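Local coordinates for probable secreted solute-binding lipoprotein (Streptomyces coelicolor, PDB 3I3V) that probably captures a solute outside the cell membrane and delivers it to a membrane transporter for uptake, at residues V165-G168 with W172-Q175; G219-K224 with T375-G380; D231-Q236 with A243-M248; I370-T375 with A388-A393. All blocks are in the same frame, centred on the assembly; numbering follows the deposited sequence.

Interaction 1: V165-G168 with W172-Q175; sequences VTVG and WTGQ
T173, whose hydroxyl meets the backbone of G168, lays its other branch on a flat group: CG2 stands over the centre of one face of the W172 ring, 3.7 Å above its plane. The indole itself adds next to nothing to the contact, which is carried by T173, G174, V167 and G168. With chi1 at 54°, T173 OG1 is turned between its own backbone N and carbonyl carbon and faces the loop, where G168 N gives it a weak bond (G168 N to T173 OG1 3.0 Å, 122° at the hydrogen). The same hydroxyl is also hydrogen-bonded to D171 OD1, which helps fix its rotation. A second weak bond runs the opposite way, from G174 N to G168 O at 2.7 Å and 126°, so that a loop carbonyl serves an amide in the first turn of helix 172-182. This approach leaves no room for a beta carbon on G174, which would fall 2.3 Å from G168 O. Beside these bonds V167 CG2 rests on G174 CA at 3.7 Å. The two segments are the exit of strand 163-166 and the start of the following helix, a tight beta-to-alpha connection. Strand 163-166 pairs with strand 242-246 through T166 and V244, S230 and M233 of helix 230-238 lie against T173, and F377 at the end of helix 363-377 packs on V167.

Interaction 2: G219-K224 with T375-G380; sequences GVFADK and TSFTRG
F377 drives the edge of its ring into the face of F221: CE2 of F377 stands 3.5 Å above the F221 plane, over its centre. The centroids are 4.8 Å apart and the planes are turned by 68°, a T-shaped pair. The other contact is flat against backbone. R379, bent at chi3 (73°), brings its guanidinium over G219, whose CA lies 3.2 Å from that plane, offset toward the rim. R379 NH2 and G219 N, 3.2 Å apart, are both donors and form no bond; NH2 is instead held by D217 O. G219 ends helix 203-217 in a Schellman motif with positive phi, so the arginine sits at the carbonyl end of that helix, where the helix dipole would probably help to hold its charge. D223 OD1 approaches R379 NH1 to 4.2 Å, beyond a salt bridge, and makes its ion pair with R158. Replacing F221 by an alanine would probably leave the CE2 edge of F377 without its aromatic face and open a gap between the loop and helix 363-377. Further out, F212 makes a second edge-to-face pair with F377, V165 and W268 pack on F221, and R158 also bonds to G219 O.

Interaction 3: D231-Q236 with A243-M248; sequences DSMTTQ and AVQSAM
M233, a selenomethionine standing in for methionine, and Q245 cross at about a right angle, the first reaching down from helix 230-238 and the glutamine rising from strand 242-246. The M233 chain runs out straight through its first two torsions and then bends at chi3 (91°), which folds CE back round the glutamine oxygen. Q245 OE1 is therefore flanked by two carbons of one chain: it lies 3.4 Å from M233 CG and likewise 3.4 Å from M233 CE. Q245 reaches this place because its CG is anti to the backbone N (chi1 176°) and the chain stays extended beyond it, while its own CG passes 3.9 Å from M233 CG. On the helix side T234 CA adds a looser touch, 4.0 Å from Q245 OE1. Just past the strand, M233 CE meets A247 CB at 3.9 Å; S246 O, at the strand's end, is 4.0 Å from M233 SE. The short axes approach to 9.4 Å, and the helix lies inclined against the strand, their directions 139° apart, within an alpha/beta lobe of the solute-binding fold; T166 and T173 also touch M233. Replacing Q245 by an alanine would probably open a gap beneath the helix and leave the bent end of M233 less firmly held. The amide oxygen meets the carbons on either side of selenium, with no donor among the atoms of the other segment, so the contact probably rests mainly on shape and dispersion.

Interaction 4: I370-T375 with A388-A393; sequences ITATST and AALESA
L390 carries its CD1 to A372 by torsions that avoid the usual staggered values, chi1 near -104° and chi2 near 24°, an unusual conformation that may be somewhat strained. It places CD1 of L390 3.8 Å from CB of A372, although the CA-CB bond of the leucine points along the interface rather than into it. The A372 methyl points toward the other helix and lies on its backbone, 3.2 Å from A389 O and 3.5 Å from A389 C. Beside it the A372 and A389 methyls meet, CB to CB at 4.0 Å. Helices 363-377 and 383-392 form an antiparallel alpha-helical hairpin, their short axes running 173° apart in direction and approaching to 8.3 Å. The small alanine side chains on both sides are consistent with this closeness, with A372 CA only 5.1 Å from A389 CA. The carbonyl that receives the A372 methyl, A389 O, is bonded weakly to A393 N at 3.4 Å, four residues on, while A393 N has a shorter bond to L390 O. T373 touches the leucine only marginally; its hydroxyl is bonded to L369 O. Helix 172-182 adds to the packing, through I182 against L390 and L178 against T373, and F200 lies against L390 as well.

Interaction 1 comes first along the chain and closes the short turn between strand 163-166 and helix 172-182, with three residues between its segments. Interaction 2 opens at 219-224 and closes 150 residues later, at the end of helix 363-377; within that span lies interaction 3, whose segments, with six residues between them, lie on helix 230-238 and strand 242-246. Interaction 4 begins on helix 363-377 too, shares T375 with interaction 2 and crosses it along the chain, ending on helix 383-392. Backbone pairing links strand 163-166 to both strand 242-246 and loop 219-224, and helix 172-182 packs on helix 363-377. Interactions 3 and 4 stay about 11 Å apart at their nearest atoms.

Interaction 1: V165-G168 with W172-Q175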
loop_
_atom_site.group_PDB
_atom_site.type_symbol
_atom_site.label_atom_id
_atom_site.label_comp_id
_atom_site.label_asym_id
_atom_site.label_seq_id
_atom_site.Cartn_x
_atom_site.Cartn_y
_atom_site.Cartn_z
ATOM N N VAL C 165 10.452 57.910 -43.763
ATOM C CA VAL C 165 11.350 56.870 -43.249
ATOM C C VAL C 165 12.806 57.322 -43.338
ATOM O O VAL C 165 13.289 57.705 -44.403
ATOM C CB VAL C 165 11.224 55.513 -44.020
ATOM C CG1 VAL C 165 12.105 54.468 -43.366
ATOM C CG2 VAL C 165 9.792 55.018 -44.014
ATOM N N THR C 166 13.505 57.290 -42.214
ATOM C CA THR C 166 14.905 57.675 -42.221
ATOM C C THR C 166 15.755 56.402 -42.171
ATOM O O THR C 166 15.439 55.453 -41.454
ATOM C CB THR C 166 15.244 58.581 -41.022
ATOM O OG1 THR C 166 16.626 58.959 -41.079
ATOM C CG2 THR C 166 14.960 57.861 -39.713
ATOM N N VAL C 167 16.823 56.377 -42.957
ATOM C CA VAL C 167 17.698 55.218 -42.996
ATOM C C VAL C 167 19.033 55.600 -43.626
ATOM O O VAL C 167 19.092 56.471 -44.495
ATOM C CB VAL C 167 17.045 54.061 -43.801
ATOM C CG1 VAL C 167 16.829 54.484 -45.249
ATOM C CG2 VAL C 167 17.910 52.808 -43.721
ATOM N N GLY C 168 20.107 54.957 -43.172
ATOM C CA GLY C 168 21.426 55.248 -43.713
ATOM C C GLY C 168 21.659 54.488 -45.003
ATOM O O GLY C 168 22.149 53.359 -44.995
ATOM N N TRP C 172 25.466 50.013 -43.416
ATOM C CA TRP C 172 24.746 48.793 -43.050
ATOM C C TRP C 172 23.237 48.898 -42.810
ATOM O O TRP C 172 22.507 47.937 -43.053
ATOM C CB TRP C 172 25.407 48.141 -41.830
ATOM C CG TRP C 172 25.450 49.010 -40.601
ATOM C CD1 TRP C 172 26.333 50.016 -40.332
ATOM C CD2 TRP C 172 24.573 48.933 -39.470
ATOM N NE1 TRP C 172 26.063 50.569 -39.099
ATOM C CE2 TRP C 172 24.987 49.921 -38.551
ATOM C CE3 TRP C 172 23.479 48.125 -39.146
ATOM C CZ2 TRP C 172 24.349 50.119 -37.328
ATOM C CZ3 TRP C 172 22.842 48.321 -37.925
ATOM C CH2 TRP C 172 23.280 49.310 -37.032
ATOM N N THR C 173 22.764 50.052 -42.345
ATOM C CA THR C 173 21.335 50.218 -42.079
ATOM C C THR C 173 20.583 50.174 -43.398
ATOM O O THR C 173 19.626 49.412 -43.553
ATOM C CB THR C 173 21.039 51.546 -41.323
ATOM O OG1 THR C 173 21.604 52.652 -42.042
ATOM C CG2 THR C 173 21.654 51.510 -39.935
ATOM N N GLY C 174 21.043 50.972 -44.358
ATOM C CA GLY C 174 20.417 50.989 -45.665
ATOM C C GLY C 174 20.503 49.629 -46.351
ATOM O O GLY C 174 19.521 49.170 -46.950
ATOM N N GLN C 175 21.661 48.972 -46.251
ATOM C CA GLN C 175 21.844 47.669 -46.891
ATOM C C GLN C 175 20.928 46.595 -46.302
ATOM O O GLN C 175 20.452 45.727 -47.030
ATOM C CB GLN C 175 23.328 47.243 -46.843
ATOM C CG GLN C 175 23.708 46.170 -45.826
ATOM C CD GLN C 175 23.627 44.752 -46.380
ATOM O OE1 GLN C 175 23.910 43.786 -45.672
ATOM N NE2 GLN C 175 23.245 44.625 -47.643
#

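Interaction 2: G219-K224 with T375-G380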
loop_
_atom_site.group_PDB
_atom_site.type_symbol
_atom_site.label_atom_id
_atom_site.label_comp_id
_atom_site.label_asym_id
_atom_site.label_seq_id
_atom_site.Cartn_x
_atom_site.Cartn_y
_atom_site.Cartn_z
ATOM N N GLY C 219 8.884 58.732 -52.667
ATOM C CA GLY C 219 9.360 59.568 -51.578
ATOM C C GLY C 219 9.135 59.013 -50.184
ATOM O O GLY C 219 8.908 59.771 -49.245
ATOM N N VAL C 220 9.215 57.696 -50.032
ATOM C CA VAL C 220 9.007 57.084 -48.728
ATOM C C VAL C 220 10.218 57.283 -47.818
ATOM O O VAL C 220 10.093 57.263 -46.596
ATOM C CB VAL C 220 8.697 55.573 -48.865
ATOM C CG1 VAL C 220 8.792 54.883 -47.507
ATOM C CG2 VAL C 220 7.302 55.385 -49.435
ATOM N N PHE C 221 11.389 57.490 -48.409
ATOM C CA PHE C 221 12.600 57.699 -47.621
ATOM C C PHE C 221 12.936 59.173 -47.558
ATOM O O PHE C 221 12.511 59.944 -48.415
ATOM C CB PHE C 221 13.768 56.919 -48.235
ATOM C CG PHE C 221 13.506 55.451 -48.326
ATOM C CD1 PHE C 221 13.350 54.695 -47.172
ATOM C CD2 PHE C 221 13.310 54.842 -49.551
ATOM C CE1 PHE C 221 12.998 53.363 -47.239
ATOM C CE2 PHE C 221 12.957 53.503 -49.625
ATOM C CZ PHE C 221 12.797 52.763 -48.464
ATOM N N ALA C 222 13.692 59.561 -46.535
ATOM C CA ALA C 222 14.102 60.952 -46.360
ATOM C C ALA C 222 14.864 61.424 -47.591
ATOM O O ALA C 222 15.504 60.623 -48.279
ATOM C CB ALA C 222 14.994 61.084 -45.122
ATOM N N ASP C 223 14.797 62.721 -47.875
ATOM C CA ASP C 223 15.511 63.253 -49.023
ATOM C C ASP C 223 16.995 62.938 -48.835
ATOM O O ASP C 223 17.510 63.003 -47.721
ATOM C CB ASP C 223 15.325 64.775 -49.137
ATOM C CG ASP C 223 13.898 65.180 -49.522
ATOM O OD1 ASP C 223 13.288 64.518 -50.386
ATOM O OD2 ASP C 223 13.394 66.181 -48.967
ATOM N N LYS C 224 17.667 62.556 -49.915
ATOM C CA LYS C 224 19.095 62.263 -49.864
ATOM C C LYS C 224 19.498 61.025 -49.043
ATOM O O LYS C 224 20.655 60.878 -48.664
ATOM C CB LYS C 224 19.836 63.506 -49.346
ATOM C CG LYS C 224 19.480 64.778 -50.114
ATOM C CD LYS C 224 20.388 65.973 -49.797
ATOM C CE LYS C 224 20.330 66.391 -48.330
ATOM N NZ LYS C 224 21.198 65.544 -47.455
ATOM N N THR C 375 23.703 53.404 -54.279
ATOM C CA THR C 375 23.278 53.679 -55.648
ATOM C C THR C 375 21.778 53.415 -55.795
ATOM O O THR C 375 21.049 54.221 -56.384
ATOM C CB THR C 375 24.047 52.789 -56.673
ATOM O OG1 THR C 375 25.445 53.090 -56.624
ATOM C CG2 THR C 375 23.552 53.041 -58.091
ATOM N N SER C 376 21.324 52.294 -55.248
ATOM C CA SER C 376 19.918 51.912 -55.323
ATOM C C SER C 376 18.937 52.859 -54.635
ATOM O O SER C 376 17.790 52.971 -55.060
ATOM C CB SER C 376 19.729 50.505 -54.756
ATOM O OG SER C 376 20.536 49.571 -55.446
ATOM N N PHE C 377 19.358 53.521 -53.564
ATOM C CA PHE C 377 18.456 54.439 -52.867
ATOM C C PHE C 377 18.243 55.770 -53.592
ATOM O O PHE C 377 17.396 56.566 -53.194
ATOM C CB PHE C 377 18.956 54.725 -51.444
ATOM C CG PHE C 377 18.334 53.854 -50.395
ATOM C CD1 PHE C 377 18.916 52.640 -50.035
ATOM C CD2 PHE C 377 17.160 54.245 -49.761
ATOM C CE1 PHE C 377 18.337 51.833 -49.056
ATOM C CE2 PHE C 377 16.575 53.443 -48.783
ATOM C CZ PHE C 377 17.165 52.236 -48.428
ATOM N N THR C 378 19.018 56.015 -54.643
ATOM C CA THR C 378 18.913 57.259 -55.409
ATOM C C THR C 378 17.666 57.216 -56.288
ATOM O O THR C 378 17.557 56.371 -57.175
ATOM C CB THR C 378 20.147 57.455 -56.302
ATOM O OG1 THR C 378 21.332 57.301 -55.513
ATOM C CG2 THR C 378 20.144 58.842 -56.920
ATOM N N ARG C 379 16.726 58.124 -56.037
ATOM C CA ARG C 379 15.476 58.164 -56.789
ATOM C C ARG C 379 15.656 58.194 -58.296
ATOM O O ARG C 379 16.547 58.857 -58.822
ATOM C CB ARG C 379 14.645 59.366 -56.354
ATOM C CG ARG C 379 14.455 59.435 -54.866
ATOM C CD ARG C 379 13.620 60.622 -54.469
ATOM N NE ARG C 379 12.214 60.459 -54.809
ATOM C CZ ARG C 379 11.243 61.167 -54.245
ATOM N NH1 ARG C 379 11.544 62.071 -53.322
ATOM N NH2 ARG C 379 9.978 60.979 -54.598
ATOM N N GLY C 380 14.790 57.467 -58.989
ATOM C CA GLY C 380 14.853 57.421 -60.436
ATOM C C GLY C 380 15.685 56.274 -60.973
ATOM O O GLY C 380 15.560 55.924 -62.145
#

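Interaction 3: D231-Q236 with A243-M248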
loop_
_atom_site.group_PDB
_atom_site.type_symbol
_atom_site.label_atom_id
_atom_site.label_comp_id
_atom_site.label_asym_id
_atom_site.label_seq_id
_atom_site.Cartn_x
_atom_site.Cartn_y
_atom_site.Cartn_z
ATOM N N ASP C 231 24.134 57.205 -38.061
ATOM C CA ASP C 231 24.114 58.368 -37.180
ATOM C C ASP C 231 23.068 59.368 -37.629
ATOM O O ASP C 231 22.355 59.934 -36.803
ATOM C CB ASP C 231 25.479 59.058 -37.143
ATOM C CG ASP C 231 26.543 58.198 -36.508
ATOM O OD1 ASP C 231 26.259 57.578 -35.459
ATOM O OD2 ASP C 231 27.663 58.149 -37.056
ATOM N N SER C 232 22.992 59.591 -38.938
ATOM C CA SER C 232 22.021 60.517 -39.511
ATOM C C SER C 232 20.630 60.008 -39.157
ATOM O O SER C 232 19.764 60.761 -38.717
ATOM C CB SER C 232 22.161 60.558 -41.033
ATOM O OG SER C 232 23.516 60.655 -41.428
HETATM N N MSE C 233 20.438 58.710 -39.362
HETATM C CA MSE C 233 19.181 58.032 -39.080
HETATM C C MSE C 233 18.788 58.179 -37.616
HETATM O O MSE C 233 17.699 58.654 -37.289
HETATM C CB MSE C 233 19.329 56.554 -39.427
HETATM C CG MSE C 233 18.115 55.708 -39.180
HETATM SE SE MSE C 233 18.493 53.865 -39.641
HETATM C CE MSE C 233 19.130 53.245 -37.884
ATOM N N THR C 234 19.691 57.749 -36.744
ATOM C CA THR C 234 19.494 57.816 -35.304
ATOM C C THR C 234 19.183 59.241 -34.837
ATOM O O THR C 234 18.349 59.444 -33.958
ATOM C CB THR C 234 20.744 57.290 -34.584
ATOM O OG1 THR C 234 20.727 55.859 -34.615
ATOM C CG2 THR C 234 20.803 57.785 -33.144
ATOM N N THR C 235 19.854 60.224 -35.423
ATOM C CA THR C 235 19.619 61.608 -35.050
ATOM C C THR C 235 18.251 62.084 -35.523
ATOM O O THR C 235 17.462 62.583 -34.730
ATOM C CB THR C 235 20.710 62.549 -35.632
ATOM O OG1 THR C 235 21.885 62.483 -34.816
ATOM C CG2 THR C 235 20.221 63.985 -35.672
ATOM N N GLN C 236 17.973 61.925 -36.816
ATOM C CA GLN C 236 16.699 62.365 -37.385
ATOM C C GLN C 236 15.476 61.864 -36.632
ATOM O O GLN C 236 14.511 62.604 -36.452
ATOM C CB GLN C 236 16.595 61.958 -38.857
ATOM C CG GLN C 236 17.466 62.793 -39.774
ATOM C CD GLN C 236 17.247 62.493 -41.245
ATOM O OE1 GLN C 236 17.891 63.086 -42.106
ATOM N NE2 GLN C 236 16.342 61.573 -41.537
ATOM N N ALA C 243 9.611 60.438 -38.902
ATOM C CA ALA C 243 8.672 59.664 -38.100
ATOM C C ALA C 243 8.794 58.142 -38.125
ATOM O O ALA C 243 8.224 57.466 -37.270
ATOM C CB ALA C 243 7.256 60.058 -38.486
ATOM N N VAL C 244 9.509 57.585 -39.096
ATOM C CA VAL C 244 9.629 56.130 -39.151
ATOM C C VAL C 244 11.077 55.687 -39.231
ATOM O O VAL C 244 11.906 56.328 -39.880
ATOM C CB VAL C 244 8.878 55.536 -40.351
ATOM C CG1 VAL C 244 8.904 54.005 -40.271
ATOM C CG2 VAL C 244 7.443 56.039 -40.371
ATOM N N GLN C 245 11.378 54.571 -38.580
ATOM C CA GLN C 245 12.737 54.067 -38.586
ATOM C C GLN C 245 12.807 52.582 -38.336
ATOM O O GLN C 245 12.268 52.097 -37.343
ATOM C CB GLN C 245 13.552 54.765 -37.501
ATOM C CG GLN C 245 14.957 54.240 -37.369
ATOM C CD GLN C 245 15.644 54.732 -36.109
ATOM O OE1 GLN C 245 16.856 54.942 -36.093
ATOM N NE2 GLN C 245 14.871 54.913 -35.048
ATOM N N SER C 246 13.464 51.858 -39.236
ATOM C CA SER C 246 13.651 50.429 -39.050
ATOM C C SER C 246 15.014 50.295 -38.367
ATOM O O SER C 246 16.002 50.857 -38.838
ATOM C CB SER C 246 13.689 49.714 -40.391
ATOM O OG SER C 246 14.029 48.355 -40.198
ATOM N N ALA C 247 15.094 49.564 -37.266
ATOM C CA ALA C 247 16.386 49.455 -36.613
ATOM C C ALA C 247 16.443 48.354 -35.564
ATOM O O ALA C 247 15.419 47.978 -35.009
ATOM C CB ALA C 247 16.741 50.789 -35.984
HETATM N N MSE C 248 17.644 47.842 -35.298
HETATM C CA MSE C 248 17.827 46.801 -34.294
HETATM C C MSE C 248 17.194 47.281 -32.989
HETATM O O MSE C 248 17.257 48.467 -32.669
HETATM C CB MSE C 248 19.313 46.556 -34.045
HETATM C CG MSE C 248 20.094 45.967 -35.212
HETATM SE SE MSE C 248 21.994 45.808 -34.764
HETATM C CE MSE C 248 21.844 44.174 -33.732
#

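Interaction 4: I370-T375 with A388-A393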
loop_
_atom_site.group_PDB
_atom_site.type_symbol
_atom_site.label_atom_id
_atom_site.label_comp_id
_atom_site.label_asym_id
_atom_site.label_seq_id
_atom_site.Cartn_x
_atom_site.Cartn_y
_atom_site.Cartn_z
ATOM N N ILE C 370 27.054 47.340 -49.974
ATOM C CA ILE C 370 26.639 48.573 -49.325
ATOM C C ILE C 370 26.750 49.706 -50.334
ATOM O O ILE C 370 25.907 50.599 -50.367
ATOM C CB ILE C 370 27.535 48.898 -48.101
ATOM C CG1 ILE C 370 27.102 48.048 -46.904
ATOM C CG2 ILE C 370 27.485 50.391 -47.784
ATOM C CD1 ILE C 370 27.988 48.220 -45.690
ATOM N N THR C 371 27.792 49.664 -51.159
ATOM C CA THR C 371 28.003 50.698 -52.159
ATOM C C THR C 371 26.916 50.592 -53.220
ATOM O O THR C 371 26.472 51.606 -53.768
ATOM C CB THR C 371 29.406 50.571 -52.823
ATOM O OG1 THR C 371 30.426 50.651 -51.818
ATOM C CG2 THR C 371 29.636 51.701 -53.813
ATOM N N ALA C 372 26.491 49.364 -53.506
ATOM C CA ALA C 372 25.438 49.124 -54.491
ATOM C C ALA C 372 24.113 49.590 -53.905
ATOM O O ALA C 372 23.210 50.023 -54.629
ATOM C CB ALA C 372 25.352 47.640 -54.830
ATOM N N THR C 373 24.004 49.477 -52.584
ATOM C CA THR C 373 22.799 49.888 -51.886
ATOM C C THR C 373 22.647 51.403 -51.908
ATOM O O THR C 373 21.538 51.911 -52.042
ATOM C CB THR C 373 22.799 49.367 -50.454
ATOM O OG1 THR C 373 22.413 47.986 -50.464
ATOM C CG2 THR C 373 21.835 50.149 -49.602
ATOM N N SER C 374 23.754 52.128 -51.793
ATOM C CA SER C 374 23.681 53.582 -51.854
ATOM C C SER C 374 23.134 53.984 -53.227
ATOM O O SER C 374 22.212 54.789 -53.328
ATOM C CB SER C 374 25.062 54.199 -51.651
ATOM O OG SER C 374 24.983 55.613 -51.676
ATOM N N THR C 375 23.703 53.404 -54.279
ATOM C CA THR C 375 23.278 53.679 -55.648
ATOM C C THR C 375 21.778 53.415 -55.795
ATOM O O THR C 375 21.049 54.221 -56.384
ATOM C CB THR C 375 24.047 52.789 -56.673
ATOM O OG1 THR C 375 25.445 53.090 -56.624
ATOM C CG2 THR C 375 23.552 53.041 -58.091
ATOM N N ALA C 388 21.490 45.289 -61.337
ATOM C CA ALA C 388 22.844 45.179 -61.874
ATOM C C ALA C 388 23.887 45.588 -60.825
ATOM O O ALA C 388 24.936 44.945 -60.678
ATOM C CB ALA C 388 22.984 46.050 -63.136
ATOM N N ALA C 389 23.594 46.655 -60.090
ATOM C CA ALA C 389 24.507 47.132 -59.061
ATOM C C ALA C 389 24.633 46.103 -57.934
ATOM O O ALA C 389 25.722 45.857 -57.423
ATOM C CB ALA C 389 24.015 48.468 -58.507
ATOM N N LEU C 390 23.513 45.502 -57.554
ATOM C CA LEU C 390 23.522 44.504 -56.493
ATOM C C LEU C 390 24.356 43.301 -56.940
ATOM O O LEU C 390 25.283 42.885 -56.245
ATOM C CB LEU C 390 22.082 44.081 -56.171
ATOM C CG LEU C 390 21.364 44.590 -54.905
ATOM C CD1 LEU C 390 21.954 45.897 -54.405
ATOM C CD2 LEU C 390 19.878 44.744 -55.213
ATOM N N GLU C 391 24.036 42.764 -58.117
ATOM C CA GLU C 391 24.742 41.609 -58.650
ATOM C C GLU C 391 26.236 41.840 -58.860
ATOM O O GLU C 391 27.031 40.903 -58.749
ATOM C CB GLU C 391 24.100 41.164 -59.962
ATOM C CG GLU C 391 22.633 40.771 -59.827
ATOM C CD GLU C 391 22.079 40.131 -61.086
ATOM O OE1 GLU C 391 22.686 40.315 -62.165
ATOM O OE2 GLU C 391 21.033 39.455 -61.000
ATOM N N SER C 392 26.617 43.078 -59.160
ATOM C CA SER C 392 28.023 43.412 -59.374
ATOM C C SER C 392 28.803 43.412 -58.071
ATOM O O SER C 392 30.037 43.377 -58.072
ATOM C CB SER C 392 28.155 44.786 -60.021
ATOM O OG SER C 392 28.455 44.668 -61.402
ATOM N N ALA C 393 28.080 43.464 -56.959
ATOM C CA ALA C 393 28.717 43.470 -55.657
ATOM C C ALA C 393 29.369 42.116 -55.429
ATOM O O ALA C 393 30.261 41.978 -54.597
ATOM C CB ALA C 393 27.681 43.761 -54.567
#